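Local atomic coordinates of cystalysin (Treponema denticola, PDB entry 1C7N), a protein that binds pyridoxal-5'-phosphate and belongs to the class I and II aminotransferase family, forming a dimer of two like subunits. Residues R260-K263 with S264-T268. Sequence-based numbering, arbitrary orientation.
Unlike the reference sequence in segment 264-268: A267 (reference Ile).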
ATOM      1  N   ARG A 260      16.786  -4.562  -8.666  1.00 19.44           N
ATOM      2  CA  ARG A 260      17.106  -4.925  -7.286  1.00 19.38           C
ATOM      3  C   ARG A 260      16.113  -4.258  -6.337  1.00 19.90           C
ATOM      4  O   ARG A 260      15.698  -4.842  -5.332  1.00 18.19           O
ATOM      5  CB  ARG A 260      18.529  -4.490  -6.910  1.00 20.08           C
ATOM      6  CG  ARG A 260      19.642  -5.344  -7.512  1.00 21.25           C
ATOM      7  CD  ARG A 260      20.667  -5.733  -6.450  1.00 23.03           C
ATOM      8  NE  ARG A 260      21.419  -4.599  -5.923  1.00 24.06           N
ATOM      9  CZ  ARG A 260      22.073  -4.616  -4.765  1.00 25.48           C
ATOM     10  NH1 ARG A 260      22.064  -5.706  -4.013  1.00 28.85           N
ATOM     11  NH2 ARG A 260      22.742  -3.550  -4.355  1.00 27.91           N
ATOM     12  N   PHE A 261      15.748  -3.021  -6.658  1.00 18.97           N
ATOM     13  CA  PHE A 261      14.794  -2.261  -5.855  1.00 18.35           C
ATOM     14  C   PHE A 261      13.438  -2.962  -5.929  1.00 18.51           C
ATOM     15  O   PHE A 261      12.732  -3.095  -4.929  1.00 18.11           O
ATOM     16  CB  PHE A 261      14.667  -0.841  -6.414  1.00 16.77           C
ATOM     17  CG  PHE A 261      13.720   0.034  -5.647  1.00 17.31           C
ATOM     18  CD1 PHE A 261      14.151   0.742  -4.530  1.00 15.63           C
ATOM     19  CD2 PHE A 261      12.391   0.151  -6.043  1.00 15.67           C
ATOM     20  CE1 PHE A 261      13.270   1.557  -3.821  1.00 15.43           C
ATOM     21  CE2 PHE A 261      11.503   0.960  -5.339  1.00 15.54           C
ATOM     22  CZ  PHE A 261      11.943   1.667  -4.226  1.00 16.19           C
ATOM     23  N   THR A 262      13.090  -3.412  -7.129  1.00 19.15           N
ATOM     24  CA  THR A 262      11.826  -4.096  -7.367  1.00 20.08           C
ATOM     25  C   THR A 262      11.734  -5.443  -6.654  1.00 21.73           C
ATOM     26  O   THR A 262      10.692  -5.785  -6.087  1.00 22.23           O
ATOM     27  CB  THR A 262      11.620  -4.312  -8.869  1.00 20.18           C
ATOM     28  OG1 THR A 262      11.586  -3.039  -9.523  1.00 19.62           O
ATOM     29  CG2 THR A 262      10.325  -5.056  -9.133  1.00 20.69           C
ATOM     30  N   LYS A 263      12.816  -6.215  -6.693  1.00 23.21           N
ATOM     31  CA  LYS A 263      12.838  -7.519  -6.033  1.00 23.99           C
ATOM     32  C   LYS A 263      12.623  -7.302  -4.540  1.00 23.22           C
ATOM     33  O   LYS A 263      11.800  -7.972  -3.915  1.00 23.37           O
ATOM     34  CB  LYS A 263      14.186  -8.219  -6.250  1.00 25.70           C
ATOM     35  CG  LYS A 263      15.374  -7.437  -5.700  1.00 29.85           C
ATOM     36  CD  LYS A 263      16.703  -8.183  -5.783  1.00 32.27           C
ATOM     37  CE  LYS A 263      16.856  -9.189  -4.649  1.00 34.84           C
ATOM     38  NZ  LYS A 263      18.245  -9.739  -4.577  1.00 36.19           N
ATOM     39  N   SER A 264      13.368  -6.358  -3.975  1.00 21.83           N
ATOM     40  CA  SER A 264      13.262  -6.062  -2.554  1.00 21.57           C
ATOM     41  C   SER A 264      11.853  -5.611  -2.189  1.00 20.40           C
ATOM     42  O   SER A 264      11.291  -6.056  -1.190  1.00 19.79           O
ATOM     43  CB  SER A 264      14.266  -4.984  -2.156  1.00 21.82           C
ATOM     44  OG  SER A 264      14.194  -4.746  -0.763  1.00 23.36           O
ATOM     45  N   ARG A 265      11.283  -4.725  -2.997  1.00 19.70           N
ATOM     46  CA  ARG A 265       9.930  -4.255  -2.744  1.00 20.12           C
ATOM     47  C   ARG A 265       8.953  -5.431  -2.773  1.00 20.95           C
ATOM     48  O   ARG A 265       8.038  -5.511  -1.953  1.00 20.37           O
ATOM     49  CB  ARG A 265       9.515  -3.213  -3.790  1.00 19.82           C
ATOM     50  CG  ARG A 265       8.015  -2.985  -3.860  1.00 18.84           C
ATOM     51  CD  ARG A 265       7.426  -3.710  -5.058  1.00 20.22           C
ATOM     52  NE  ARG A 265       7.137  -2.763  -6.120  1.00 19.89           N
ATOM     53  CZ  ARG A 265       6.774  -3.085  -7.356  1.00 20.24           C
ATOM     54  NH1 ARG A 265       6.655  -4.353  -7.725  1.00 20.68           N
ATOM     55  NH2 ARG A 265       6.513  -2.123  -8.224  1.00 20.59           N
ATOM     56  N   ASP A 266       9.165  -6.355  -3.704  1.00 22.18           N
ATOM     57  CA  ASP A 266       8.278  -7.507  -3.831  1.00 24.56           C
ATOM     58  C   ASP A 266       8.355  -8.489  -2.664  1.00 25.71           C
ATOM     59  O   ASP A 266       7.489  -9.356  -2.528  1.00 27.03           O
ATOM     60  CB  ASP A 266       8.535  -8.234  -5.155  1.00 24.07           C
ATOM     61  CG  ASP A 266       8.170  -7.387  -6.364  1.00 25.07           C
ATOM     62  OD1 ASP A 266       7.203  -6.601  -6.272  1.00 24.08           O
ATOM     63  OD2 ASP A 266       8.838  -7.512  -7.411  1.00 25.98           O
ATOM     64  N   ALA A 267       9.383  -8.360  -1.830  1.00 26.14           N
ATOM     65  CA  ALA A 267       9.533  -9.228  -0.667  1.00 27.56           C
ATOM     66  C   ALA A 267       8.963  -8.508   0.553  1.00 27.91           C
ATOM     67  O   ALA A 267       8.667  -9.129   1.572  1.00 27.26           O
ATOM     68  CB  ALA A 267      11.003  -9.567  -0.437  1.00 27.86           C
ATOM     69  N   THR A 268       8.824  -7.190   0.434  1.00 28.61           N
ATOM     70  CA  THR A 268       8.282  -6.347   1.500  1.00 30.85           C
ATOM     71  C   THR A 268       7.365  -5.305   0.861  1.00 31.62           C
ATOM     72  O   THR A 268       7.833  -4.432   0.131  1.00 33.56           O
ATOM     73  CB  THR A 268       9.393  -5.585   2.251  1.00 30.87           C
ATOM     74  OG1 THR A 268       9.879  -4.519   1.427  1.00 31.90           O
ATOM     75  CG2 THR A 268      10.555  -6.514   2.583  1.00 31.54           C
TER
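S264, near the end of helix 255-267, sets its CB 3.7 Å from F261 O. Its OG, anti to the backbone N (chi1 -177°), is hydrogen-bonded to N104, whose amide nitrogen also reaches F261 O. One residue on, R265 N donates to F261 O across 2.9 Å, the regular i to i+4 bond of an alpha-helix, while R265 CB packs on the same oxygen. The arginine chain then bends at chi2 and chi3 (-102° and -104°), which folds it back alongside T262 and brings one face of the guanidinium over the methyl CG2, 4.0 Å from NH1. D266 continues the helical pattern with its N bonded to T262 O. Its carboxylate lies beside T262, with OD2 3.3 Å from CG2; OD2 and T262 O, both acceptors, stand 2.9 Å apart without a hydrogen bond. The other oxygen, OD1, takes NH1 of R265 at 2.7 Å in a nearly straight salt bridge; OD1 lies in the guanidinium plane, and NH1 meets it on the syn side of the carboxylate. This bridge between adjacent residues probably helps hold the guanidinium over the T262 methyl, together with the bond from NH2 to N94 O. The hydroxyl of T262 turns back along the helix to R258 O. A267, which differs from the reference sequence, brings its CB to 3.9 Å from K263 O, and T268 OG1 bonds weakly to S264 O. This is plain i to i+4 helical packing in the large domain of a fold type I pyridoxal-phosphate protein: F261, T262 and R265 pack on I93 of strand 92-95, outermost within this chain in the mixed seven-stranded sheet, R260, S264 and T268 touch helix 98-109, and R107 of the second subunit binds A267 O.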